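Local coordinates for isatin hydrolase (Ralstonia solanacearum, PDB 5NMP), which hydrolyses the lactam ring of isatin to give isatinate, as a manganese-binding enzyme of the putative cyclase family, at residues S35-Q40 and A162-I167; A83-I88 and P94-D99; E123-L126 and D130-Q133; G145-F150 and A241-A246. All blocks are in the same frame, centred on the assembly; numbering follows the deposited sequence.

How the contacts relate
Contact 4 lies nearest the centre of the subunit; contacts 1, 2 and 3 lie farther out, the centres of contacts 2 and 4 being about 18 Å apart. Contact 4 bridges two strands of the central mixed sheet, and contact 2 is a short loop that follows strand 80-82 in the same sheet. Contacts 2 and 3 both fall between the two segments of contact 1, in that order along the chain, and contact 4 joins strand 147-151 to a strand near the C-terminus. Contact 3 touches contact 4 through Trp125 and Phe150, and meets contact 1 through a weak link between Glu123 and Asn166. Contacts 1, 2 and 4 each bring a side chain within about 9 to 11 Å of the manganese ion, whereas contact 3 lies away from the metal site.

Contact 1 of 4, residues S35-Q40 and A162-I167; sequences SFPTLQ and AAFLNI
Pro37 and Phe164 form the centre of a small apolar contact between an extended loop, 35-40, and the short helix 161-165, near the periphery of the subunit but on the side of the manganese site. The pyrrolidine ring of Pro37 approaches the Phe164 ring obliquely, Pro37 CG lying 3.7 Å from Phe164 CD2, and the two side chains cross at about a right angle. Phe164 reaches the loop because its CG is anti to the backbone N (chi1 -172°), which swings the ring off the helix toward the proline. Phe36, beside Pro37 in the loop, adds a second ring: it meets that of Phe164 obliquely, the planes at 63° and the centroids 5.9 Å apart. Farther along the loop, the branched end of Leu165 takes over. Its CD2 lies 4.3 Å from Pro37 CB, and its CD1 comes up to the carbonyl of Thr38, 3.5 Å from Thr38 O. The helix closes with a hydrogen bond from Asn166 N to Ala162 O, after which Asn166, with positive phi, leaves the helical conformation. The side chain of Phe164 lies about 8 Å from that of Gln228, a manganese-binding residue that does not bind this chain's ion. Trp154 meets the Phe164 ring, Phe36 rests on Gln30, Val158 and Cys229, and Leu39 packs on Trp68 of the second subunit, while strand 167-168 follows the helix.

Contact 2 of 4, residues A83-I88 and P94-D99; sequences APAHWI and PGNSVD
Asn96 folds over Ala83, Pro84 and Ala85, residues near the end of the His-Xaa-Gly-Thr-His-Xaa-Asp-Xaa-Pro-Xaa-His signature of the cyclase family, which runs from His76 to His86 and carries the manganese ligands His76, His80 and Asp82. Residues 84-86 form a 3-10 turn, held by a hydrogen bond from His86 N to Ala83 O. Asn96 has CG between its backbone N and carbonyl carbon (chi1 65°), which lays the amide alongside Ala85: ND2 is 3.3 Å from Ala85 CB, while Asn96 CB lies 4.0 Å from Pro84 CB. The amide is anchored elsewhere, since ND2 donates to the backbone oxygen of Gly90 in the connecting loop. The backbone oxygen of Asn96 also touches Pro84 CD and the methyls of Ala83 and Ala85. Val98 holds CG1 beside its backbone N, bringing it to 4.1 Å from Ala83 CB, and the methyl of Ala83 thus meets both Asn96 O and Val98. Ser97 instead turns from the contact and hydrogen-bonds through OG to Asp99 OD1. In the second subunit, Tyr59 hydrogen-bonds to Ala85 O and Arg259 to Val98 O, so the loop also lies at the dimer interface. The hydrogen bond across the contact joins Ala85 N to Asn96 O at 3.0 Å, with an N-H...O angle of 151° and the donor tilted 31° from the carbonyl plane.

Contact 3 of 4, residues E123-L126 and D130-Q133; sequences EDWL and DFLQ
Trp125 points the edge of its indole at the face of Phe131 in a T-shaped pair. The planes of the indole six-membered ring and the phenyl ring stand at 80°, with centroids 5.1 Å apart. Trp125 CH2 sits over the middle of the phenyl ring, 3.8 Å above its plane, and CZ2 beside it comes to 3.9 Å from Phe131 CD2. The edge of the tryptophan therefore meets the phenylalanine pi cloud along its CZ2-CH2 side, an arrangement in which C-H bonds probably point at the ring. Both side chains carry CG anti to their backbone N (chi1 -170° for Trp125 and -171° for Phe131), and from their separate backbones they stretch toward each other. The pair lies within the connection of a beta-alpha-beta crossover: helix 129-139, on which Phe131 sits, links the neighbouring parallel strands 107-114 and 147-151, and Trp125 belongs to the loop that leads into it. Helix 116-119 lies alongside, with Gln118 touching both rings. Trp125 also packs on Ala115, and on the sheet side its CZ3 lies 3.7 Å from CZ of Phe150 on strand 147-151. At the start of the helix, Phe131 N is hydrogen-bonded to Thr128 OG1.

Contact 4 of 4, residues G145-F150 and A241-A246; sequences GAWVLF and AFILAA
Trp147 carries CG beside its backbone N (chi1 -75°), with chi2 at 101°, and this turns the pyrrole side of the indole toward Ile243, whose own CG1 is likewise beside the backbone N (chi1 -55°). The side chains cross at about a right angle: Trp147 CD1 lies 4.0 Å from Ile243 CB and 4.1 Å from CG1, an oblique approach. The bent end of Ile243 goes the other way, so that its CD1 comes 4.2 Å from Leu149 CD1, two residues beyond the tryptophan. Ile243 therefore lies against both Trp147 and Leu149, which point from one side of strand 147-151. A water bridges the polar edge of the contact: Trp147 NE1 donates to it at 2.8 Å, in the plane of the ring, and the water can in turn donate to Ile243 O at 3.1 Å, although other acceptors compete for its protons. The contact is buried and belongs to the mixed sheet, but strands 147-151 and 239-244 are not adjacent. Strand 107-114 runs between them, antiparallel to 239-244 and parallel to 147-151, with Ala110 touching both Trp147 and Ile243. Farther out, Tyr225 and Leu227 of strand 225-228 cover Trp147, and Ala262 of strand 261-264 packs on Ile243.

Contact 1 of 4, residues S35-Q40 and A162-I167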
loop_
_atom_site.group_PDB
_atom_site.type_symbol
_atom_site.label_atom_id
_atom_site.label_comp_id
_atom_site.label_asym_id
_atom_site.label_seq_id
_atom_site.Cartn_x
_atom_site.Cartn_y
_atom_site.Cartn_z
ATOM N N SER A 35 -5.485 -17.492 -9.395
ATOM C CA SER A 35 -4.632 -18.226 -10.319
ATOM C C SER A 35 -3.155 -17.909 -10.101
ATOM O O SER A 35 -2.284 -18.523 -10.721
ATOM C CB SER A 35 -5.023 -17.921 -11.766
ATOM O OG SER A 35 -4.840 -16.549 -12.063
ATOM N N PHE A 36 -2.872 -16.953 -9.223
ATOM C CA PHE A 36 -1.487 -16.589 -8.944
ATOM C C PHE A 36 -0.772 -17.707 -8.193
ATOM O O PHE A 36 -1.326 -18.267 -7.247
ATOM C CB PHE A 36 -1.406 -15.295 -8.138
ATOM C CG PHE A 36 -0.023 -14.722 -8.082
ATOM C CD1 PHE A 36 0.874 -15.133 -7.108
ATOM C CD2 PHE A 36 0.396 -13.800 -9.026
ATOM C CE1 PHE A 36 2.156 -14.626 -7.068
ATOM C CE2 PHE A 36 1.675 -13.284 -8.988
ATOM C CZ PHE A 36 2.556 -13.698 -8.006
ATOM N N PRO A 37 0.466 -18.027 -8.610
ATOM C CA PRO A 37 1.255 -19.118 -8.025
ATOM C C PRO A 37 1.346 -19.053 -6.502
ATOM O O PRO A 37 1.626 -17.996 -5.935
ATOM C CB PRO A 37 2.636 -18.927 -8.657
ATOM C CG PRO A 37 2.361 -18.268 -9.951
ATOM C CD PRO A 37 1.191 -17.362 -9.710
ATOM N N THR A 38 1.098 -20.185 -5.854
ATOM C CA THR A 38 1.161 -20.265 -4.402
ATOM C C THR A 38 2.362 -21.098 -3.970
ATOM O O THR A 38 2.557 -22.219 -4.439
ATOM C CB THR A 38 -0.127 -20.869 -3.813
ATOM O OG1 THR A 38 -1.254 -20.090 -4.231
ATOM C CG2 THR A 38 -0.066 -20.879 -2.293
ATOM N N LEU A 39 3.165 -20.533 -3.078
ATOM C CA LEU A 39 4.355 -21.205 -2.573
ATOM C C LEU A 39 4.008 -22.457 -1.774
ATOM O O LEU A 39 3.145 -22.423 -0.895
ATOM C CB LEU A 39 5.169 -20.245 -1.706
ATOM C CG LEU A 39 6.338 -20.860 -0.944
ATOM C CD1 LEU A 39 7.403 -21.358 -1.907
ATOM C CD2 LEU A 39 6.908 -19.848 0.033
ATOM N N GLN A 40 4.680 -23.561 -2.081
ATOM C CA GLN A 40 4.491 -24.789 -1.316
ATOM C C GLN A 40 5.807 -25.296 -0.735
ATOM O O GLN A 40 6.796 -25.466 -1.452
ATOM C CB GLN A 40 3.840 -25.872 -2.180
ATOM C CG GLN A 40 2.389 -25.582 -2.531
ATOM C CD GLN A 40 1.656 -26.797 -3.072
ATOM O OE1 GLN A 40 2.255 -27.847 -3.305
ATOM N NE2 GLN A 40 0.350 -26.658 -3.271
ATOM N N ALA A 162 3.553 -23.583 -12.707
ATOM C CA ALA A 162 4.618 -24.578 -12.641
ATOM C C ALA A 162 5.953 -23.967 -13.065
ATOM O O ALA A 162 6.989 -24.233 -12.457
ATOM C CB ALA A 162 4.284 -25.779 -13.505
ATOM N N ALA A 163 5.917 -23.137 -14.103
ATOM C CA ALA A 163 7.121 -22.483 -14.605
ATOM C C ALA A 163 7.614 -21.390 -13.661
ATOM O O ALA A 163 8.815 -21.133 -13.567
ATOM C CB ALA A 163 6.866 -21.905 -15.987
ATOM N N PHE A 164 6.681 -20.744 -12.967
ATOM C CA PHE A 164 7.017 -19.647 -12.071
ATOM C C PHE A 164 7.734 -20.153 -10.824
ATOM O O PHE A 164 8.724 -19.565 -10.390
ATOM C CB PHE A 164 5.760 -18.867 -11.680
ATOM C CG PHE A 164 6.042 -17.603 -10.916
ATOM C CD1 PHE A 164 6.410 -16.442 -11.581
ATOM C CD2 PHE A 164 5.937 -17.573 -9.535
ATOM C CE1 PHE A 164 6.672 -15.276 -10.882
ATOM C CE2 PHE A 164 6.195 -16.410 -8.831
ATOM C CZ PHE A 164 6.563 -15.260 -9.504
ATOM N N LEU A 165 7.230 -21.241 -10.250
ATOM C CA LEU A 165 7.867 -21.854 -9.090
ATOM C C LEU A 165 9.090 -22.670 -9.519
ATOM O O LEU A 165 10.093 -22.716 -8.808
ATOM C CB LEU A 165 6.873 -22.738 -8.330
ATOM C CG LEU A 165 5.620 -22.065 -7.762
ATOM C CD1 LEU A 165 4.752 -23.074 -7.030
ATOM C CD2 LEU A 165 5.978 -20.905 -6.844
ATOM N N ASN A 166 8.988 -23.301 -10.687
ATOM C CA ASN A 166 10.072 -24.076 -11.294
ATOM C C ASN A 166 10.700 -25.087 -10.346
ATOM O O ASN A 166 11.874 -24.982 -9.993
ATOM C CB ASN A 166 11.158 -23.150 -11.832
ATOM C CG ASN A 166 12.060 -23.842 -12.834
ATOM O OD1 ASN A 166 11.619 -24.723 -13.571
ATOM N ND2 ASN A 166 13.330 -23.457 -12.860
ATOM N N ILE A 167 9.913 -26.083 -9.960
ATOM C CA ILE A 167 10.323 -27.041 -8.949
ATOM C C ILE A 167 10.603 -28.424 -9.531
ATOM O O ILE A 167 9.805 -28.965 -10.301
ATOM C CB ILE A 167 9.251 -27.137 -7.846
ATOM C CG1 ILE A 167 9.365 -25.918 -6.926
ATOM C CG2 ILE A 167 9.382 -28.431 -7.056
ATOM C CD1 ILE A 167 8.382 -25.902 -5.793
#

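Contact 2 of 4, residues A83-I88 and P94-D99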
loop_
_atom_site.group_PDB
_atom_site.type_symbol
_atom_site.label_atom_id
_atom_site.label_comp_id
_atom_site.label_asym_id
_atom_site.label_seq_id
_atom_site.Cartn_x
_atom_site.Cartn_y
_atom_site.Cartn_z
ATOM N N ALA A 83 9.325 -8.282 6.203
ATOM C CA ALA A 83 9.822 -7.562 7.376
ATOM C C ALA A 83 10.868 -8.408 8.110
ATOM O O ALA A 83 10.855 -9.633 8.003
ATOM C CB ALA A 83 8.663 -7.195 8.305
ATOM N N PRO A 84 11.782 -7.762 8.852
ATOM C CA PRO A 84 12.854 -8.505 9.533
ATOM C C PRO A 84 12.359 -9.584 10.503
ATOM O O PRO A 84 13.058 -10.571 10.724
ATOM C CB PRO A 84 13.606 -7.408 10.293
ATOM C CG PRO A 84 13.365 -6.177 9.491
ATOM C CD PRO A 84 11.955 -6.304 8.988
ATOM N N ALA A 85 11.172 -9.402 11.066
ATOM C CA ALA A 85 10.618 -10.364 12.015
ATOM C C ALA A 85 10.316 -11.703 11.349
ATOM O O ALA A 85 10.147 -12.718 12.026
ATOM C CB ALA A 85 9.360 -9.803 12.659
ATOM N N HIS A 86 10.247 -11.695 10.021
ATOM C CA HIS A 86 9.932 -12.890 9.247
ATOM C C HIS A 86 10.965 -13.993 9.463
ATOM O O HIS A 86 10.647 -15.177 9.364
ATOM C CB HIS A 86 9.833 -12.534 7.762
ATOM C CG HIS A 86 9.603 -13.709 6.863
ATOM N ND1 HIS A 86 8.659 -14.678 7.130
ATOM C CD2 HIS A 86 10.183 -14.060 5.691
ATOM C CE1 HIS A 86 8.675 -15.580 6.163
ATOM N NE2 HIS A 86 9.591 -15.229 5.279
ATOM N N TRP A 87 12.198 -13.598 9.769
ATOM C CA TRP A 87 13.277 -14.561 9.960
ATOM C C TRP A 87 13.808 -14.548 11.389
ATOM O O TRP A 87 13.770 -13.521 12.068
ATOM C CB TRP A 87 14.418 -14.288 8.980
ATOM C CG TRP A 87 15.146 -15.529 8.579
ATOM C CD1 TRP A 87 16.340 -15.973 9.064
ATOM C CD2 TRP A 87 14.716 -16.497 7.618
ATOM N NE1 TRP A 87 16.686 -17.155 8.457
ATOM C CE2 TRP A 87 15.704 -17.500 7.565
ATOM C CE3 TRP A 87 13.594 -16.613 6.794
ATOM C CZ2 TRP A 87 15.604 -18.602 6.720
ATOM C CZ3 TRP A 87 13.495 -17.709 5.956
ATOM C CH2 TRP A 87 14.494 -18.689 5.925
ATOM N N ILE A 88 14.322 -15.693 11.829
ATOM C CA ILE A 88 14.734 -15.885 13.217
ATOM C C ILE A 88 15.877 -14.954 13.639
ATOM O O ILE A 88 16.034 -14.655 14.823
ATOM C CB ILE A 88 15.145 -17.364 13.464
ATOM C CG1 ILE A 88 15.151 -17.688 14.959
ATOM C CG2 ILE A 88 16.482 -17.682 12.812
ATOM C CD1 ILE A 88 15.314 -19.158 15.254
ATOM N N PRO A 94 13.515 -3.848 17.456
ATOM C CA PRO A 94 12.355 -3.088 17.943
ATOM C C PRO A 94 11.253 -2.881 16.896
ATOM O O PRO A 94 10.118 -3.305 17.117
ATOM C CB PRO A 94 12.968 -1.745 18.354
ATOM C CG PRO A 94 14.377 -2.063 18.673
ATOM C CD PRO A 94 14.777 -3.129 17.697
ATOM N N GLY A 95 11.576 -2.230 15.784
ATOM C CA GLY A 95 10.597 -2.006 14.735
ATOM C C GLY A 95 10.803 -2.985 13.598
ATOM O O GLY A 95 11.257 -2.608 12.520
ATOM N N ASN A 96 10.468 -4.248 13.845
ATOM C CA ASN A 96 10.782 -5.323 12.912
ATOM C C ASN A 96 9.556 -5.924 12.228
ATOM O O ASN A 96 9.685 -6.798 11.373
ATOM C CB ASN A 96 11.551 -6.428 13.637
ATOM C CG ASN A 96 10.717 -7.108 14.705
ATOM O OD1 ASN A 96 9.737 -6.547 15.194
ATOM N ND2 ASN A 96 11.106 -8.320 15.078
ATOM N N SER A 97 8.369 -5.467 12.612
ATOM C CA SER A 97 7.134 -5.938 11.991
ATOM C C SER A 97 6.479 -4.811 11.198
ATOM O O SER A 97 6.782 -3.638 11.416
ATOM C CB SER A 97 6.174 -6.487 13.046
ATOM O OG SER A 97 5.927 -5.530 14.059
ATOM N N VAL A 98 5.578 -5.166 10.283
ATOM C CA VAL A 98 5.026 -4.192 9.339
ATOM C C VAL A 98 4.189 -3.102 10.012
ATOM O O VAL A 98 3.902 -2.070 9.406
ATOM C CB VAL A 98 4.163 -4.880 8.253
ATOM C CG1 VAL A 98 5.044 -5.630 7.265
ATOM C CG2 VAL A 98 3.134 -5.806 8.881
ATOM N N ASP A 99 3.805 -3.326 11.262
ATOM C CA ASP A 99 3.048 -2.329 12.007
ATOM C C ASP A 99 3.946 -1.455 12.887
ATOM O O ASP A 99 3.493 -0.442 13.420
ATOM C CB ASP A 99 1.978 -3.007 12.868
ATOM C CG ASP A 99 2.569 -3.975 13.879
ATOM O OD1 ASP A 99 3.585 -4.623 13.554
ATOM O OD2 ASP A 99 2.021 -4.089 14.998
#

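Contact 3 of 4, residues E123-L126 and D130-Q133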
loop_
_atom_site.group_PDB
_atom_site.type_symbol
_atom_site.label_atom_id
_atom_site.label_comp_id
_atom_site.label_asym_id
_atom_site.label_seq_id
_atom_site.Cartn_x
_atom_site.Cartn_y
_atom_site.Cartn_z
ATOM N N GLU A 123 18.700 -20.986 -15.230
ATOM C CA GLU A 123 17.683 -20.713 -14.227
ATOM C C GLU A 123 18.254 -20.752 -12.807
ATOM O O GLU A 123 17.590 -20.349 -11.851
ATOM C CB GLU A 123 16.530 -21.707 -14.377
ATOM C CG GLU A 123 15.790 -21.566 -15.701
ATOM C CD GLU A 123 14.886 -22.744 -16.010
ATOM O OE1 GLU A 123 15.255 -23.893 -15.679
ATOM O OE2 GLU A 123 13.803 -22.517 -16.587
ATOM N N ASP A 124 19.490 -21.223 -12.675
ATOM C CA ASP A 124 20.148 -21.280 -11.371
ATOM C C ASP A 124 21.267 -20.254 -11.262
ATOM O O ASP A 124 22.123 -20.347 -10.380
ATOM C CB ASP A 124 20.700 -22.678 -11.110
ATOM C CG ASP A 124 19.614 -23.673 -10.780
ATOM O OD1 ASP A 124 19.552 -24.733 -11.438
ATOM O OD2 ASP A 124 18.822 -23.395 -9.855
ATOM N N TRP A 125 21.247 -19.278 -12.166
ATOM C CA TRP A 125 22.288 -18.258 -12.242
ATOM C C TRP A 125 22.434 -17.490 -10.930
ATOM O O TRP A 125 21.445 -17.134 -10.290
ATOM C CB TRP A 125 21.985 -17.295 -13.389
ATOM C CG TRP A 125 23.099 -16.351 -13.715
ATOM C CD1 TRP A 125 24.156 -16.586 -14.543
ATOM C CD2 TRP A 125 23.257 -15.013 -13.229
ATOM N NE1 TRP A 125 24.966 -15.478 -14.600
ATOM C CE2 TRP A 125 24.437 -14.499 -13.801
ATOM C CE3 TRP A 125 22.516 -14.202 -12.363
ATOM C CZ2 TRP A 125 24.895 -13.210 -13.537
ATOM C CZ3 TRP A 125 22.972 -12.923 -12.102
ATOM C CH2 TRP A 125 24.151 -12.439 -12.687
ATOM N N LEU A 126 23.678 -17.240 -10.538
ATOM C CA LEU A 126 23.960 -16.589 -9.269
ATOM C C LEU A 126 24.548 -15.196 -9.452
ATOM O O LEU A 126 25.532 -15.012 -10.171
ATOM C CB LEU A 126 24.911 -17.449 -8.436
ATOM C CG LEU A 126 24.407 -18.852 -8.099
ATOM C CD1 LEU A 126 25.448 -19.631 -7.316
ATOM C CD2 LEU A 126 23.098 -18.772 -7.328
ATOM N N ASP A 130 31.519 -9.898 -8.307
ATOM C CA ASP A 130 32.170 -9.493 -9.548
ATOM C C ASP A 130 31.180 -8.836 -10.501
ATOM O O ASP A 130 31.476 -7.801 -11.096
ATOM C CB ASP A 130 32.834 -10.694 -10.224
ATOM C CG ASP A 130 33.955 -11.284 -9.392
ATOM O OD1 ASP A 130 33.877 -11.198 -8.147
ATOM O OD2 ASP A 130 34.914 -11.830 -9.978
ATOM N N PHE A 131 30.001 -9.436 -10.631
ATOM C CA PHE A 131 28.966 -8.902 -11.509
ATOM C C PHE A 131 28.465 -7.553 -11.005
ATOM O O PHE A 131 28.212 -6.645 -11.797
ATOM C CB PHE A 131 27.801 -9.887 -11.631
ATOM C CG PHE A 131 26.792 -9.511 -12.684
ATOM C CD1 PHE A 131 25.702 -8.709 -12.368
ATOM C CD2 PHE A 131 26.928 -9.964 -13.986
ATOM C CE1 PHE A 131 24.769 -8.365 -13.332
ATOM C CE2 PHE A 131 25.999 -9.624 -14.957
ATOM C CZ PHE A 131 24.917 -8.824 -14.630
ATOM N N LEU A 132 28.322 -7.425 -9.690
ATOM C CA LEU A 132 27.874 -6.171 -9.096
ATOM C C LEU A 132 28.904 -5.055 -9.290
ATOM O O LEU A 132 28.545 -3.918 -9.597
ATOM C CB LEU A 132 27.571 -6.361 -7.609
ATOM C CG LEU A 132 26.306 -7.158 -7.275
ATOM C CD1 LEU A 132 26.234 -7.458 -5.787
ATOM C CD2 LEU A 132 25.050 -6.418 -7.737
ATOM N N GLN A 133 30.182 -5.383 -9.120
ATOM C CA GLN A 133 31.250 -4.397 -9.272
ATOM C C GLN A 133 31.422 -3.952 -10.723
ATOM O O GLN A 133 31.851 -2.829 -10.988
ATOM C CB GLN A 133 32.571 -4.952 -8.735
ATOM C CG GLN A 133 32.635 -5.028 -7.218
ATOM C CD GLN A 133 33.945 -5.605 -6.715
ATOM O OE1 GLN A 133 34.575 -6.429 -7.381
ATOM N NE2 GLN A 133 34.366 -5.169 -5.532
#

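Contact 4 of 4, residues G145-F150 and A241-A246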
loop_
_atom_site.group_PDB
_atom_site.type_symbol
_atom_site.label_atom_id
_atom_site.label_comp_id
_atom_site.label_asym_id
_atom_site.label_seq_id
_atom_site.Cartn_x
_atom_site.Cartn_y
_atom_site.Cartn_z
ATOM N N GLY A 145 21.240 3.102 1.436
ATOM C CA GLY A 145 19.841 3.335 1.747
ATOM C C GLY A 145 18.925 3.115 0.559
ATOM O O GLY A 145 17.767 3.533 0.571
ATOM N N ALA A 146 19.438 2.449 -0.470
ATOM C CA ALA A 146 18.670 2.211 -1.685
ATOM C C ALA A 146 18.260 0.752 -1.823
ATOM O O ALA A 146 18.970 -0.145 -1.367
ATOM C CB ALA A 146 19.469 2.644 -2.905
ATOM N N TRP A 147 17.110 0.520 -2.449
ATOM C CA TRP A 147 16.724 -0.829 -2.850
ATOM C C TRP A 147 17.662 -1.342 -3.933
ATOM O O TRP A 147 18.104 -0.585 -4.797
ATOM C CB TRP A 147 15.289 -0.875 -3.384
ATOM C CG TRP A 147 14.212 -0.784 -2.355
ATOM C CD1 TRP A 147 13.481 0.320 -2.033
ATOM C CD2 TRP A 147 13.719 -1.847 -1.530
ATOM N NE1 TRP A 147 12.571 0.016 -1.051
ATOM C CE2 TRP A 147 12.697 -1.309 -0.724
ATOM C CE3 TRP A 147 14.047 -3.199 -1.391
ATOM C CZ2 TRP A 147 12.001 -2.073 0.210
ATOM C CZ3 TRP A 147 13.354 -3.957 -0.463
ATOM C CH2 TRP A 147 12.344 -3.392 0.325
ATOM N N VAL A 148 17.957 -2.633 -3.888
ATOM C CA VAL A 148 18.617 -3.291 -5.003
ATOM C C VAL A 148 17.604 -4.199 -5.690
ATOM O O VAL A 148 17.259 -5.262 -5.173
ATOM C CB VAL A 148 19.840 -4.104 -4.552
ATOM C CG1 VAL A 148 20.463 -4.829 -5.737
ATOM C CG2 VAL A 148 20.856 -3.195 -3.891
ATOM N N LEU A 149 17.113 -3.765 -6.846
ATOM C CA LEU A 149 16.107 -4.529 -7.577
ATOM C C LEU A 149 16.759 -5.452 -8.606
ATOM O O LEU A 149 17.387 -4.997 -9.565
ATOM C CB LEU A 149 15.101 -3.588 -8.248
ATOM C CG LEU A 149 14.368 -2.648 -7.283
ATOM C CD1 LEU A 149 13.297 -1.841 -7.997
ATOM C CD2 LEU A 149 13.768 -3.421 -6.114
ATOM N N PHE A 150 16.605 -6.752 -8.383
ATOM C CA PHE A 150 17.199 -7.787 -9.221
ATOM C C PHE A 150 16.282 -8.132 -10.395
ATOM O O PHE A 150 15.357 -8.931 -10.249
ATOM C CB PHE A 150 17.479 -9.032 -8.368
ATOM C CG PHE A 150 18.303 -10.085 -9.056
ATOM C CD1 PHE A 150 19.127 -9.767 -10.124
ATOM C CD2 PHE A 150 18.252 -11.403 -8.623
ATOM C CE1 PHE A 150 19.885 -10.745 -10.749
ATOM C CE2 PHE A 150 19.006 -12.386 -9.244
ATOM C CZ PHE A 150 19.824 -12.057 -10.309
ATOM N N ALA A 241 15.318 5.955 -9.917
ATOM C CA ALA A 241 13.927 5.650 -9.605
ATOM C C ALA A 241 13.678 5.733 -8.104
ATOM O O ALA A 241 14.584 5.516 -7.300
ATOM C CB ALA A 241 13.551 4.278 -10.129
ATOM N N PHE A 242 12.442 6.048 -7.737
ATOM C CA PHE A 242 12.064 6.186 -6.336
ATOM C C PHE A 242 10.900 5.251 -6.022
ATOM O O PHE A 242 9.883 5.263 -6.716
ATOM C CB PHE A 242 11.696 7.638 -6.025
ATOM C CG PHE A 242 11.695 7.963 -4.562
ATOM C CD1 PHE A 242 12.865 8.339 -3.927
ATOM C CD2 PHE A 242 10.527 7.887 -3.820
ATOM C CE1 PHE A 242 12.872 8.633 -2.582
ATOM C CE2 PHE A 242 10.526 8.180 -2.471
ATOM C CZ PHE A 242 11.701 8.554 -1.851
ATOM N N ILE A 243 11.046 4.436 -4.984
ATOM C CA ILE A 243 10.065 3.390 -4.721
ATOM C C ILE A 243 9.096 3.717 -3.590
ATOM O O ILE A 243 9.503 4.107 -2.496
ATOM C CB ILE A 243 10.756 2.058 -4.392
ATOM C CG1 ILE A 243 11.724 1.672 -5.511
ATOM C CG2 ILE A 243 9.723 0.960 -4.171
ATOM C CD1 ILE A 243 11.083 1.575 -6.873
ATOM N N LEU A 244 7.807 3.557 -3.870
ATOM C CA LEU A 244 6.782 3.624 -2.839
ATOM C C LEU A 244 6.363 2.205 -2.470
ATOM O O LEU A 244 5.693 1.527 -3.248
ATOM C CB LEU A 244 5.571 4.435 -3.313
ATOM C CG LEU A 244 5.849 5.797 -3.957
ATOM C CD1 LEU A 244 4.550 6.468 -4.377
ATOM C CD2 LEU A 244 6.643 6.701 -3.025
ATOM N N ALA A 245 6.773 1.748 -1.290
ATOM C CA ALA A 245 6.457 0.391 -0.857
ATOM C C ALA A 245 6.017 0.363 0.599
ATOM O O ALA A 245 6.816 0.095 1.495
ATOM C CB ALA A 245 7.655 -0.525 -1.065
ATOM N N ALA A 246 4.737 0.635 0.827
ATOM C CA ALA A 246 4.181 0.641 2.174
ATOM C C ALA A 246 3.277 -0.570 2.404
ATOM O O ALA A 246 2.263 -0.736 1.721
ATOM C CB ALA A 246 3.419 1.930 2.424
HETATM O O HOH W 1 10.604 1.909 -0.606
#